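PDB 3HUL: homoserine kinase from Listeria monocytogenes, which probably catalyses the ATP-dependent phosphorylation of L-homoserine to O-phospho-L-homoserine, a late step in threonine biosynthesis. Local coordinates for residues L14-D19 and S188-V193; E54-I59 and L74-D79; I116-E121 and D125-A130; G133-G138 and A197-D202; A228-V233 and V251-P256. All coordinates share one frame; numbering follows the deposited sequence.

Contact 1 (L14-D19 and S188-V193); sequences LGPGFD and SSIANV
Pro-16 meets the side of helix 181-198 with its ring atom CG foremost, against Ile-190 and Ala-191. Pro-16 CG lies only 3.3 Å from Ile-190 CG2, tighter than ordinary van der Waals packing, and the two side chains cross at about a right angle. Ile-190 turns its CG2 branch anti to the backbone N, which brings that methyl to the proline while the longer CG1 arm leads away. One residue on, Ala-191 CB sits 4.2 Å from Pro-16 CB and also lies under the Pro-16 to Gly-17 peptide, 4.0 Å from Gly-17 N.

The segment 14-19 is the bend between strands 3-12 and 21-25 of the mixed sheet, and it opens with a type II' beta turn. That turn is closed by Gly-17 N to Leu-14 O at 2.9 Å, with Gly-15 supplying the positive phi.

No hydrogen bond joins the two segments, and the polar bonds run elsewhere. Pro-16 O accepts from Trp-215 NE1, and more weakly from Phe-18 N in an inverse gamma turn. Asn-192 ND2 reaches Ser-20 OG of the second subunit, whose Phe-181 meets the ring of Phe-18 with the planes steeply inclined.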
# COMPACT_ATOMS: atom_id res chain seq x y z
N LEU A 14 9.48 1.77 18.37
CA LEU A 14 8.02 1.72 18.29
C LEU A 14 7.54 0.29 18.52
O LEU A 14 7.81 -0.60 17.71
CB LEU A 14 7.52 2.19 16.92
CG LEU A 14 6.99 3.60 16.64
CD1 LEU A 14 6.12 3.54 15.37
CD2 LEU A 14 6.16 4.18 17.79
N GLY A 15 6.83 0.08 19.63
CA GLY A 15 6.44 -1.25 20.05
C GLY A 15 7.62 -2.20 20.21
O GLY A 15 8.69 -1.80 20.68
N PRO A 16 7.44 -3.46 19.76
CA PRO A 16 8.57 -4.35 19.79
C PRO A 16 9.45 -4.16 18.56
O PRO A 16 10.32 -5.00 18.31
CB PRO A 16 7.91 -5.74 19.81
CG PRO A 16 6.43 -5.49 19.85
CD PRO A 16 6.26 -4.15 19.24
N GLY A 17 9.29 -3.06 17.83
CA GLY A 17 10.23 -2.71 16.74
C GLY A 17 11.58 -2.20 17.23
O GLY A 17 12.09 -1.17 16.76
N PHE A 18 12.17 -2.94 18.17
CA PHE A 18 13.43 -2.57 18.80
C PHE A 18 14.57 -2.38 17.81
O PHE A 18 14.83 -3.27 16.98
CB PHE A 18 13.81 -3.58 19.90
CG PHE A 18 14.90 -3.08 20.81
CD1 PHE A 18 14.60 -2.19 21.87
CD2 PHE A 18 16.22 -3.45 20.60
CE1 PHE A 18 15.61 -1.72 22.72
CE2 PHE A 18 17.24 -2.97 21.44
CZ PHE A 18 16.94 -2.11 22.50
N ASP A 19 15.23 -1.23 17.88
CA ASP A 19 16.28 -0.88 16.91
C ASP A 19 15.81 -1.00 15.43
O ASP A 19 16.62 -1.26 14.51
CB ASP A 19 17.56 -1.71 17.14
CG ASP A 19 18.40 -1.22 18.32
OD1 ASP A 19 18.03 -0.21 18.99
OD2 ASP A 19 19.45 -1.85 18.59
N SER A 188 9.22 -10.86 17.74
CA SER A 188 9.30 -10.52 16.34
C SER A 188 7.90 -10.51 15.73
O SER A 188 7.52 -9.57 15.04
CB SER A 188 10.21 -11.51 15.61
OG SER A 188 10.32 -11.14 14.25
N SER A 189 7.11 -11.54 16.05
CA SER A 189 5.80 -11.71 15.43
C SER A 189 4.87 -10.56 15.81
O SER A 189 4.05 -10.15 15.01
CB SER A 189 5.19 -13.07 15.78
OG SER A 189 4.87 -13.13 17.15
N ILE A 190 5.06 -10.00 17.00
CA ILE A 190 4.25 -8.85 17.44
C ILE A 190 4.58 -7.55 16.67
O ILE A 190 3.68 -6.76 16.35
CB ILE A 190 4.41 -8.65 18.98
CG1 ILE A 190 3.90 -9.89 19.73
CG2 ILE A 190 3.71 -7.35 19.46
CD1 ILE A 190 2.45 -10.32 19.40
N ALA A 191 5.87 -7.31 16.42
CA ALA A 191 6.25 -6.17 15.61
C ALA A 191 5.75 -6.37 14.15
O ALA A 191 5.24 -5.45 13.54
CB ALA A 191 7.76 -5.99 15.65
N ASN A 192 5.90 -7.59 13.63
CA ASN A 192 5.38 -7.94 12.29
C ASN A 192 3.90 -7.59 12.17
O ASN A 192 3.49 -6.93 11.22
CB ASN A 192 5.52 -9.43 12.01
CG ASN A 192 6.94 -9.90 11.95
OD1 ASN A 192 7.89 -9.11 11.93
ND2 ASN A 192 7.11 -11.23 11.87
N VAL A 193 3.10 -8.02 13.14
CA VAL A 193 1.68 -7.74 13.16
C VAL A 193 1.39 -6.23 13.26
O VAL A 193 0.55 -5.69 12.53
CB VAL A 193 0.94 -8.54 14.28
CG1 VAL A 193 -0.52 -8.09 14.40
CG2 VAL A 193 0.98 -10.03 13.95

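Contact 2 (E54-I59 and L74-D79); sequences ETNVII and LVMTCD
Strand 72-78 sets Met-76 against Asn-56 and Ile-58 at the start of helix 57-65. Coming to it along the strand, Leu-74 already turns its CB toward the helix, but it is a looser neighbour: Leu-74 CD1 stays 4.5 Å from Ile-59 CD1.

Two residues later Met-76 makes the close contacts. Its chain kinks at chi2 and chi3 (-67° at chi3), which turns the CE methyl aside while SD and CE still lead toward the helix. Met-76 and Ile-58 reach for each other tip to tip, with the Met-76 CE methyl 3.8 Å from Ile-58 CD1. Met-76 SD follows at 4.0 Å from the same Ile-58 CD1. Asn-56 and Met-76 approach each other from opposite directions, and Met-76 CE rests 3.8 Å from Asn-56 ND2, a carbon against an amide nitrogen.

That amide is held at both ends. Asn-56 is the N-cap of helix 57-65: its OD1 accepts from Ile-58 N at 2.9 Å, with the donor in the carbonyl plane, while ND2 donates to Pro-51 O. Past Met-76 the strand runs out, and Asp-79 OD1 takes a bond from Tyr-28 N.

Strand 41-43, helix 57-65 and strand 72-78 form a beta-alpha-beta unit with the two strands parallel. Ile-42 of strand 41-43 touches both Asn-56 and Met-76, Leu-31 of strand 27-36 touches Ile-58 and Met-76, and Ala-92 of helix 88-103 packs on Ile-58.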
# COMPACT_ATOMS: atom_id res chain seq x y z
N GLU A 54 33.78 23.28 19.34
CA GLU A 54 34.05 22.09 18.54
C GLU A 54 33.68 20.74 19.19
O GLU A 54 33.71 19.71 18.51
CB GLU A 54 35.52 22.07 18.07
CG GLU A 54 36.54 21.38 19.03
CD GLU A 54 37.53 22.35 19.67
OE1 GLU A 54 37.35 22.71 20.86
OE2 GLU A 54 38.51 22.74 18.98
N THR A 55 33.38 20.75 20.49
CA THR A 55 33.06 19.50 21.20
C THR A 55 31.56 19.19 21.15
O THR A 55 31.16 18.04 21.36
CB THR A 55 33.60 19.44 22.67
OG1 THR A 55 33.18 20.59 23.42
CG2 THR A 55 35.15 19.32 22.69
N ASN A 56 30.74 20.20 20.86
CA ASN A 56 29.35 19.96 20.52
C ASN A 56 29.24 18.83 19.49
O ASN A 56 30.01 18.80 18.51
CB ASN A 56 28.65 21.21 19.98
CG ASN A 56 27.17 21.00 19.78
OD1 ASN A 56 26.76 20.21 18.93
ND2 ASN A 56 26.36 21.68 20.58
N VAL A 57 28.30 17.92 19.75
CA VAL A 57 28.06 16.73 18.92
C VAL A 57 27.99 17.05 17.41
O VAL A 57 28.64 16.39 16.59
CB VAL A 57 26.79 15.98 19.45
CG1 VAL A 57 26.22 15.03 18.43
CG2 VAL A 57 27.12 15.24 20.76
N ILE A 58 27.22 18.08 17.07
CA ILE A 58 27.05 18.55 15.69
C ILE A 58 28.39 18.79 15.01
O ILE A 58 28.67 18.27 13.93
CB ILE A 58 26.20 19.85 15.63
CG1 ILE A 58 24.87 19.63 16.36
CG2 ILE A 58 26.01 20.31 14.20
CD1 ILE A 58 24.07 20.86 16.58
N ILE A 59 29.24 19.57 15.68
CA ILE A 59 30.56 19.92 15.13
C ILE A 59 31.53 18.73 15.06
O ILE A 59 32.18 18.51 14.02
CB ILE A 59 31.17 21.16 15.87
CG1 ILE A 59 30.18 22.33 15.80
CG2 ILE A 59 32.51 21.57 15.24
CD1 ILE A 59 30.39 23.43 16.84
N LEU A 74 27.67 29.67 14.25
CA LEU A 74 26.34 29.09 13.95
C LEU A 74 25.38 29.52 15.02
O LEU A 74 25.80 29.86 16.13
CB LEU A 74 26.38 27.55 13.91
CG LEU A 74 27.47 26.89 13.08
CD1 LEU A 74 28.62 26.45 13.97
CD2 LEU A 74 26.95 25.70 12.31
N VAL A 75 24.09 29.54 14.69
CA VAL A 75 23.02 29.81 15.64
C VAL A 75 22.09 28.59 15.63
O VAL A 75 21.70 28.11 14.57
CB VAL A 75 22.21 31.08 15.26
CG1 VAL A 75 21.26 31.48 16.40
CG2 VAL A 75 23.15 32.24 14.89
N MET A 76 21.72 28.14 16.83
CA MET A 76 20.96 26.90 17.04
C MET A 76 19.66 27.18 17.79
O MET A 76 19.68 27.73 18.88
CB MET A 76 21.78 25.89 17.86
CG MET A 76 21.66 24.43 17.40
SD MET A 76 21.50 23.14 18.66
CE MET A 76 23.08 23.17 19.47
N THR A 77 18.53 26.79 17.18
CA THR A 77 17.24 26.73 17.86
C THR A 77 16.91 25.24 17.96
O THR A 77 17.11 24.48 17.01
CB THR A 77 16.13 27.46 17.04
OG1 THR A 77 16.36 28.87 17.08
CG2 THR A 77 14.75 27.20 17.60
N CYS A 78 16.44 24.81 19.13
CA CYS A 78 16.09 23.41 19.32
C CYS A 78 15.05 23.28 20.40
O CYS A 78 15.32 23.57 21.57
CB CYS A 78 17.32 22.57 19.67
SG CYS A 78 16.98 20.76 19.62
N ASP A 79 13.85 22.86 19.99
CA ASP A 79 12.78 22.58 20.94
C ASP A 79 12.54 21.08 21.15
O ASP A 79 11.52 20.67 21.67
CB ASP A 79 11.50 23.39 20.61
CG ASP A 79 10.80 22.94 19.32
OD1 ASP A 79 11.44 22.39 18.39
OD2 ASP A 79 9.57 23.17 19.23

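Contact 3 (I116-E121 and D125-A130); sequences IAAEIE and DNVAPA
In the N-terminal part of this GHMP kinase, helix 110-121 and the short helix 127-132 follow each other through a tight loop, and Val-127 knits them together by packing against Ala-117, Ala-118 and Glu-121. The methine comes closest: Val-127 CB lies 3.5 Å from Ala-117 CB, closer than normal packing, possible because Ala-117 carries no more than a methyl. The two valine methyls then part. With chi1 at -64°, CG1 is anti to the carbonyl carbon and CG2 falls between the backbone N and the carbonyl carbon. CG2 is thereby aimed at the backbone of the first helix, 3.6 Å from Ala-118 N, with Ala-118 CB at 4.0 Å from it.

The last residue of helix 110-121, Glu-121, crosses Val-127 at a slant. It bends at chi2 (-82°), and its OE1 makes a weak hydrogen bond to Ser-89 OG. Ser-89, in the first turn of helix 88-103, is among the residues 81-91 predicted to bind ATP, so the contact probably borders the nucleotide site. Ser-90 of the same helix packs on both Val-127 and Glu-121. The aliphatic part of the glutamate serves the hydrophobic side, with Glu-121 CG 3.8 Å from Val-127 CG1.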
# COMPACT_ATOMS: atom_id res chain seq x y z
N ILE A 116 25.53 6.52 7.53
CA ILE A 116 26.57 7.18 8.32
C ILE A 116 26.07 7.50 9.72
O ILE A 116 26.78 7.28 10.71
CB ILE A 116 27.08 8.48 7.63
CG1 ILE A 116 27.91 8.13 6.37
CG2 ILE A 116 27.86 9.36 8.61
CD1 ILE A 116 28.11 9.29 5.40
N ALA A 117 24.85 8.00 9.79
CA ALA A 117 24.25 8.34 11.08
C ALA A 117 24.01 7.10 11.94
O ALA A 117 24.17 7.15 13.17
CB ALA A 117 22.95 9.15 10.89
N ALA A 118 23.65 6.00 11.30
CA ALA A 118 23.34 4.76 12.02
C ALA A 118 24.62 4.12 12.58
O ALA A 118 24.64 3.63 13.72
CB ALA A 118 22.59 3.77 11.09
N GLU A 119 25.69 4.16 11.78
CA GLU A 119 27.03 3.73 12.22
C GLU A 119 27.49 4.53 13.45
O GLU A 119 28.04 3.96 14.39
CB GLU A 119 27.99 3.89 11.05
CG GLU A 119 29.37 3.27 11.21
CD GLU A 119 30.19 3.36 9.90
OE1 GLU A 119 29.69 2.93 8.82
OE2 GLU A 119 31.33 3.88 9.96
N ILE A 120 27.25 5.84 13.45
CA ILE A 120 27.59 6.67 14.60
C ILE A 120 26.75 6.32 15.82
O ILE A 120 27.28 6.19 16.93
CB ILE A 120 27.43 8.18 14.32
CG1 ILE A 120 28.46 8.64 13.27
CG2 ILE A 120 27.58 8.99 15.60
CD1 ILE A 120 28.27 10.10 12.82
N GLU A 121 25.44 6.20 15.62
CA GLU A 121 24.55 5.98 16.76
C GLU A 121 24.47 4.53 17.26
O GLU A 121 24.12 4.29 18.42
CB GLU A 121 23.16 6.52 16.48
CG GLU A 121 23.11 8.06 16.32
CD GLU A 121 23.05 8.79 17.65
OE1 GLU A 121 21.97 9.29 17.98
OE2 GLU A 121 24.08 8.90 18.37
N ASP A 125 17.04 3.58 14.11
CA ASP A 125 15.61 3.89 14.24
C ASP A 125 15.23 5.30 14.70
O ASP A 125 14.06 5.68 14.61
CB ASP A 125 14.83 2.78 14.96
CG ASP A 125 15.42 2.39 16.33
OD1 ASP A 125 16.66 2.41 16.52
OD2 ASP A 125 14.62 2.04 17.22
N ASN A 126 16.20 6.07 15.20
CA ASN A 126 16.03 7.53 15.24
C ASN A 126 16.49 8.17 13.95
O ASN A 126 15.73 8.95 13.36
CB ASN A 126 16.73 8.18 16.43
CG ASN A 126 16.14 7.77 17.76
OD1 ASN A 126 16.69 6.89 18.42
ND2 ASN A 126 15.01 8.38 18.16
N VAL A 127 17.71 7.84 13.51
CA VAL A 127 18.38 8.54 12.41
C VAL A 127 17.75 8.37 11.02
O VAL A 127 17.75 9.31 10.23
CB VAL A 127 19.94 8.29 12.36
CG1 VAL A 127 20.63 8.85 13.62
CG2 VAL A 127 20.29 6.82 12.12
N ALA A 128 17.23 7.19 10.71
CA ALA A 128 16.62 7.00 9.40
C ALA A 128 15.37 7.91 9.25
O ALA A 128 15.29 8.67 8.29
CB ALA A 128 16.30 5.51 9.15
N PRO A 129 14.42 7.86 10.21
CA PRO A 129 13.31 8.83 10.08
C PRO A 129 13.75 10.31 10.20
O PRO A 129 13.10 11.18 9.61
CB PRO A 129 12.33 8.42 11.21
CG PRO A 129 13.04 7.48 12.07
CD PRO A 129 14.24 6.93 11.33
N ALA A 130 14.84 10.61 10.93
CA ALA A 130 15.34 11.99 10.97
C ALA A 130 15.79 12.44 9.58
O ALA A 130 15.55 13.58 9.18
CB ALA A 130 16.48 12.15 12.00

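Contact 4 (G133-G138 and A197-D202); sequences GNWVVG and AILRND. With SO4 (sulfate ion), chain D.
Trp-135, the first residue of strand 135-141 in the mixed sheet, reaches out to Ile-198 and Leu-199 where helix 181-198 closes in a Schellman motif. Its CB points toward the helix, and CG is anti to the backbone N (chi1 168°), which carries the indole away from the strand toward the helix. The pyrrole side stays back toward the loop 14-19, with NE1 near Leu-14 CD1. The six-membered ring does the touching. Trp-135 CE3 looks to Ile-198 CG2, and at the outer rim Trp-135 CZ3 lies 3.5 Å from that same methyl, Ile-198 CG2. Next round, Trp-135 CH2 is 3.8 Å from Ile-198 CB and Trp-135 CZ2 is 3.8 Å from Ile-198 CD1. Ile-198 CD1 lies over one face in a CH-pi contact, 4.1 Å from the centroid of the Trp-135 six-membered ring and 28° off its normal. Leu-199 CD1 approaches obliquely, 4.1 Å from Trp-135 CH2. Phe-152 meets the indole edge-to-face.

In the Schellman motif Asn-201 has positive phi. Its two bonds back are Asp-202 N to Ala-197 O, at 2.9 Å, and Asn-201 N to Ile-198 O; Ala-197 O also takes Arg-200 N, from the opposite face of its plane. This turn carries Arg-200 to the subunit boundary, where NH1 also donates to Arg-149 O of the second subunit. The guanidinium grips a sulfate, probably from the crystallisation liquor, by two arms: Arg-200 NH1 to sulfate O3 at 2.8 Å, and Arg-200 NH2 to sulfate O4, in the guanidinium plane, also at 2.8 Å.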
# COMPACT_ATOMS: atom_id res chain seq x y z
N GLY A 133 12.14 11.17 6.98
CA GLY A 133 10.85 11.69 7.35
C GLY A 133 9.88 10.53 7.55
O GLY A 133 10.13 9.40 7.14
N ASN A 134 8.77 10.85 8.20
CA ASN A 134 7.69 9.92 8.40
C ASN A 134 8.08 8.67 9.21
O ASN A 134 8.81 8.77 10.19
CB ASN A 134 7.05 9.57 7.04
CG ASN A 134 5.56 9.61 7.10
OD1 ASN A 134 4.96 9.00 7.99
ND2 ASN A 134 4.95 10.34 6.18
N TRP A 135 7.60 7.51 8.77
CA TRP A 135 7.76 6.26 9.53
C TRP A 135 8.73 5.38 8.75
O TRP A 135 8.55 5.14 7.54
CB TRP A 135 6.39 5.59 9.76
CG TRP A 135 6.43 4.18 10.26
CD1 TRP A 135 7.26 3.66 11.21
CD2 TRP A 135 5.61 3.10 9.81
NE1 TRP A 135 7.01 2.32 11.38
CE2 TRP A 135 6.00 1.95 10.53
CE3 TRP A 135 4.55 3.00 8.90
CZ2 TRP A 135 5.37 0.70 10.37
CZ3 TRP A 135 3.94 1.75 8.71
CH2 TRP A 135 4.36 0.61 9.44
N VAL A 136 9.80 4.95 9.43
CA VAL A 136 10.81 4.07 8.81
C VAL A 136 10.90 2.76 9.55
O VAL A 136 11.00 2.74 10.78
CB VAL A 136 12.21 4.72 8.73
CG1 VAL A 136 13.21 3.80 7.88
CG2 VAL A 136 12.10 6.08 8.11
N VAL A 137 10.80 1.66 8.80
CA VAL A 137 11.10 0.33 9.32
C VAL A 137 12.50 -0.02 8.83
O VAL A 137 12.77 -0.01 7.62
CB VAL A 137 10.08 -0.73 8.83
CG1 VAL A 137 10.49 -2.16 9.28
CG2 VAL A 137 8.69 -0.39 9.27
N GLY A 138 13.39 -0.35 9.76
CA GLY A 138 14.80 -0.48 9.46
C GLY A 138 15.44 -1.71 10.03
O GLY A 138 14.92 -2.35 10.96
N ALA A 197 -0.62 -4.22 10.50
CA ALA A 197 -1.89 -3.59 10.89
C ALA A 197 -1.92 -2.13 10.54
O ALA A 197 -2.97 -1.60 10.14
CB ALA A 197 -2.19 -3.81 12.43
N ILE A 198 -0.76 -1.47 10.67
CA ILE A 198 -0.66 -0.06 10.36
C ILE A 198 -1.01 0.11 8.92
O ILE A 198 -1.73 1.07 8.56
CB ILE A 198 0.74 0.57 10.69
CG1 ILE A 198 0.95 0.63 12.20
CG2 ILE A 198 0.79 2.01 10.12
CD1 ILE A 198 2.39 0.79 12.68
N LEU A 199 -0.56 -0.84 8.09
CA LEU A 199 -0.80 -0.74 6.64
C LEU A 199 -2.24 -1.14 6.20
O LEU A 199 -2.61 -0.90 5.05
CB LEU A 199 0.35 -1.42 5.84
CG LEU A 199 1.63 -0.52 5.96
CD1 LEU A 199 2.92 -1.27 6.12
CD2 LEU A 199 1.72 0.41 4.74
N ARG A 200 -3.06 -1.66 7.13
CA ARG A 200 -4.50 -1.77 6.89
C ARG A 200 -5.25 -0.55 7.44
O ARG A 200 -6.47 -0.53 7.45
CB ARG A 200 -5.09 -3.02 7.59
CG ARG A 200 -4.63 -4.38 7.08
CD ARG A 200 -5.28 -4.82 5.77
NE ARG A 200 -6.74 -4.69 5.74
CZ ARG A 200 -7.60 -5.70 5.77
NH1 ARG A 200 -7.17 -6.98 5.84
NH2 ARG A 200 -8.92 -5.42 5.73
N ASN A 201 -4.50 0.42 7.97
CA ASN A 201 -5.08 1.55 8.75
C ASN A 201 -5.77 1.06 10.04
O ASN A 201 -6.67 1.73 10.55
CB ASN A 201 -6.06 2.35 7.89
CG ASN A 201 -6.20 3.84 8.34
OD1 ASN A 201 -7.30 4.42 8.34
ND2 ASN A 201 -5.10 4.44 8.69
N ASP A 202 -5.38 -0.11 10.56
CA ASP A 202 -5.99 -0.67 11.80
C ASP A 202 -5.17 -0.25 13.01
O ASP A 202 -4.40 -1.05 13.55
CB ASP A 202 -6.10 -2.20 11.73
CG ASP A 202 -6.96 -2.79 12.88
OD1 ASP A 202 -7.24 -2.11 13.91
OD2 ASP A 202 -7.38 -3.95 12.75
S SO4 D . -10.23 -8.97 4.99
O1 SO4 D . -10.75 -9.45 3.71
O2 SO4 D . -10.76 -9.73 6.13
O3 SO4 D . -8.78 -9.09 5.04
O4 SO4 D . -10.62 -7.57 5.11

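Contact 5 (A228-V233 and V251-P256); sequences AQIRDV and VLVFAP
Asp-232 N donates to Ala-228 O at 2.9 Å, one of the bonds that keep helix 227-235 regular where Ile-230 leans on Val-251 and Val-253. The helix lies on the C-terminal four-stranded antiparallel sheet, whose strand order of 2-3-1-4, with helices 227-235 and 260-268 in the crossovers, is that of a ferredoxin-like fold, as in other GHMP kinases.

Nothing polar passes between the two segments. Strand 251-255 alternates: Val-251 and Val-253 turn their CB atoms toward the helix, while Leu-252, between them, points away and packs on Leu-157 and Ala-159 of strand 156-161. Ile-230 answers with both of its branches. Its CG2 is anti to the backbone N (chi1 -71°) and goes to the later valine, whereas the extended CG1 arm carries CD1 toward Val-251, a looser contact with Ile-230 CD1 4.5 Å from Val-251 CG1.

Phe-160 and Ala-242, from the two strands that flank 251-255, also touch Ile-230, and Leu-267 of helix 260-268 packs on Val-253. Next to Ile-230 in sequence, Arg-231 ties the helix in by a salt bridge from NE to Glu-211 and a hydrogen bond from NH2 to Ala-242 O. The closest approach across the interface is methyl to methyl, Val-253 CG2 to Ile-230 CG2 at 3.7 Å, with the two side chains set aslant.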
# COMPACT_ATOMS: atom_id res chain seq x y z
N ALA A 228 -0.35 3.15 33.26
CA ALA A 228 -1.67 2.51 33.31
C ALA A 228 -2.79 3.55 33.35
O ALA A 228 -3.81 3.39 32.68
CB ALA A 228 -1.77 1.56 34.50
N GLN A 229 -2.58 4.61 34.14
CA GLN A 229 -3.55 5.68 34.33
C GLN A 229 -3.71 6.51 33.05
O GLN A 229 -4.82 6.85 32.66
CB GLN A 229 -3.10 6.56 35.51
CG GLN A 229 -3.78 7.93 35.64
CD GLN A 229 -2.99 8.89 36.53
OE1 GLN A 229 -1.75 8.87 36.54
NE2 GLN A 229 -3.69 9.75 37.26
N ILE A 230 -2.58 6.84 32.42
CA ILE A 230 -2.57 7.55 31.15
C ILE A 230 -3.30 6.71 30.08
O ILE A 230 -4.18 7.23 29.40
CB ILE A 230 -1.13 7.91 30.72
CG1 ILE A 230 -0.58 9.02 31.62
CG2 ILE A 230 -1.07 8.31 29.21
CD1 ILE A 230 0.89 9.34 31.42
N ARG A 231 -2.96 5.43 29.98
CA ARG A 231 -3.68 4.47 29.12
C ARG A 231 -5.18 4.46 29.33
O ARG A 231 -5.95 4.62 28.38
CB ARG A 231 -3.15 3.05 29.33
CG ARG A 231 -2.11 2.66 28.36
CD ARG A 231 -1.43 1.33 28.65
NE ARG A 231 -0.14 1.35 27.96
CZ ARG A 231 0.94 0.65 28.28
NH1 ARG A 231 0.94 -0.15 29.33
NH2 ARG A 231 2.04 0.77 27.55
N ASP A 232 -5.60 4.24 30.58
CA ASP A 232 -7.02 4.17 30.94
C ASP A 232 -7.77 5.37 30.41
O ASP A 232 -8.78 5.23 29.73
CB ASP A 232 -7.21 4.12 32.46
CG ASP A 232 -6.88 2.76 33.04
OD1 ASP A 232 -6.75 1.79 32.27
OD2 ASP A 232 -6.74 2.68 34.28
N VAL A 233 -7.24 6.55 30.70
CA VAL A 233 -7.84 7.82 30.30
C VAL A 233 -7.86 8.05 28.78
O VAL A 233 -8.89 8.41 28.22
CB VAL A 233 -7.11 8.98 30.99
CG1 VAL A 233 -7.53 10.33 30.39
CG2 VAL A 233 -7.33 8.89 32.52
N VAL A 251 6.52 9.91 27.48
CA VAL A 251 5.46 8.98 27.16
C VAL A 251 4.69 9.61 26.01
O VAL A 251 4.40 10.83 26.02
CB VAL A 251 4.53 8.71 28.37
CG1 VAL A 251 3.32 7.85 27.98
CG2 VAL A 251 5.29 8.03 29.53
N LEU A 252 4.42 8.81 24.98
CA LEU A 252 3.59 9.24 23.87
C LEU A 252 2.25 8.53 23.86
O LEU A 252 2.16 7.32 24.09
CB LEU A 252 4.30 9.03 22.52
CG LEU A 252 5.58 9.81 22.27
CD1 LEU A 252 6.34 9.20 21.10
CD2 LEU A 252 5.34 11.32 22.04
N VAL A 253 1.21 9.31 23.58
CA VAL A 253 -0.12 8.79 23.42
C VAL A 253 -0.40 8.90 21.93
O VAL A 253 -0.26 9.95 21.34
CB VAL A 253 -1.17 9.62 24.22
CG1 VAL A 253 -2.62 9.20 23.89
CG2 VAL A 253 -0.90 9.53 25.76
N PHE A 254 -0.80 7.80 21.32
CA PHE A 254 -1.13 7.81 19.89
C PHE A 254 -2.66 7.89 19.75
O PHE A 254 -3.36 7.10 20.37
CB PHE A 254 -0.56 6.56 19.18
CG PHE A 254 0.97 6.49 19.16
CD1 PHE A 254 1.68 6.78 17.99
CD2 PHE A 254 1.69 6.13 20.30
CE1 PHE A 254 3.10 6.74 17.96
CE2 PHE A 254 3.10 6.06 20.30
CZ PHE A 254 3.82 6.37 19.11
N ALA A 255 -3.17 8.80 18.94
CA ALA A 255 -4.63 9.03 18.88
C ALA A 255 -5.11 9.51 17.53
O ALA A 255 -4.37 10.19 16.83
CB ALA A 255 -5.04 10.07 19.95
N PRO A 256 -6.36 9.19 17.16
CA PRO A 256 -6.95 9.77 15.96
C PRO A 256 -6.75 11.29 15.98
O PRO A 256 -6.80 11.93 17.07
CB PRO A 256 -8.43 9.46 16.12
CG PRO A 256 -8.47 8.24 16.95
CD PRO A 256 -7.30 8.32 17.89

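All five contacts are buried and rest on apolar side chains, with no hydrogen bond between paired segments. Contacts 1 and 4 share helix 181-198 and lie at the boundary with the second subunit, whereas no other chain touches contacts 2 and 3. These two belong to the N-terminal part of the fold near the predicted ATP-binding residues, contact 3 nearest, by Glu-121: contact 2 sets an asparagine-capped helix start on a strand, contact 3 packs helix on helix, a valine against two alanines and the aliphatic part of a glutamate. Contacts 3 and 4 touch where Ala-128 and Pro-129 pack on Val-136. Contact 5 belongs to the C-terminal sheet and meets contact 1 where Phe-254 touches Leu-14.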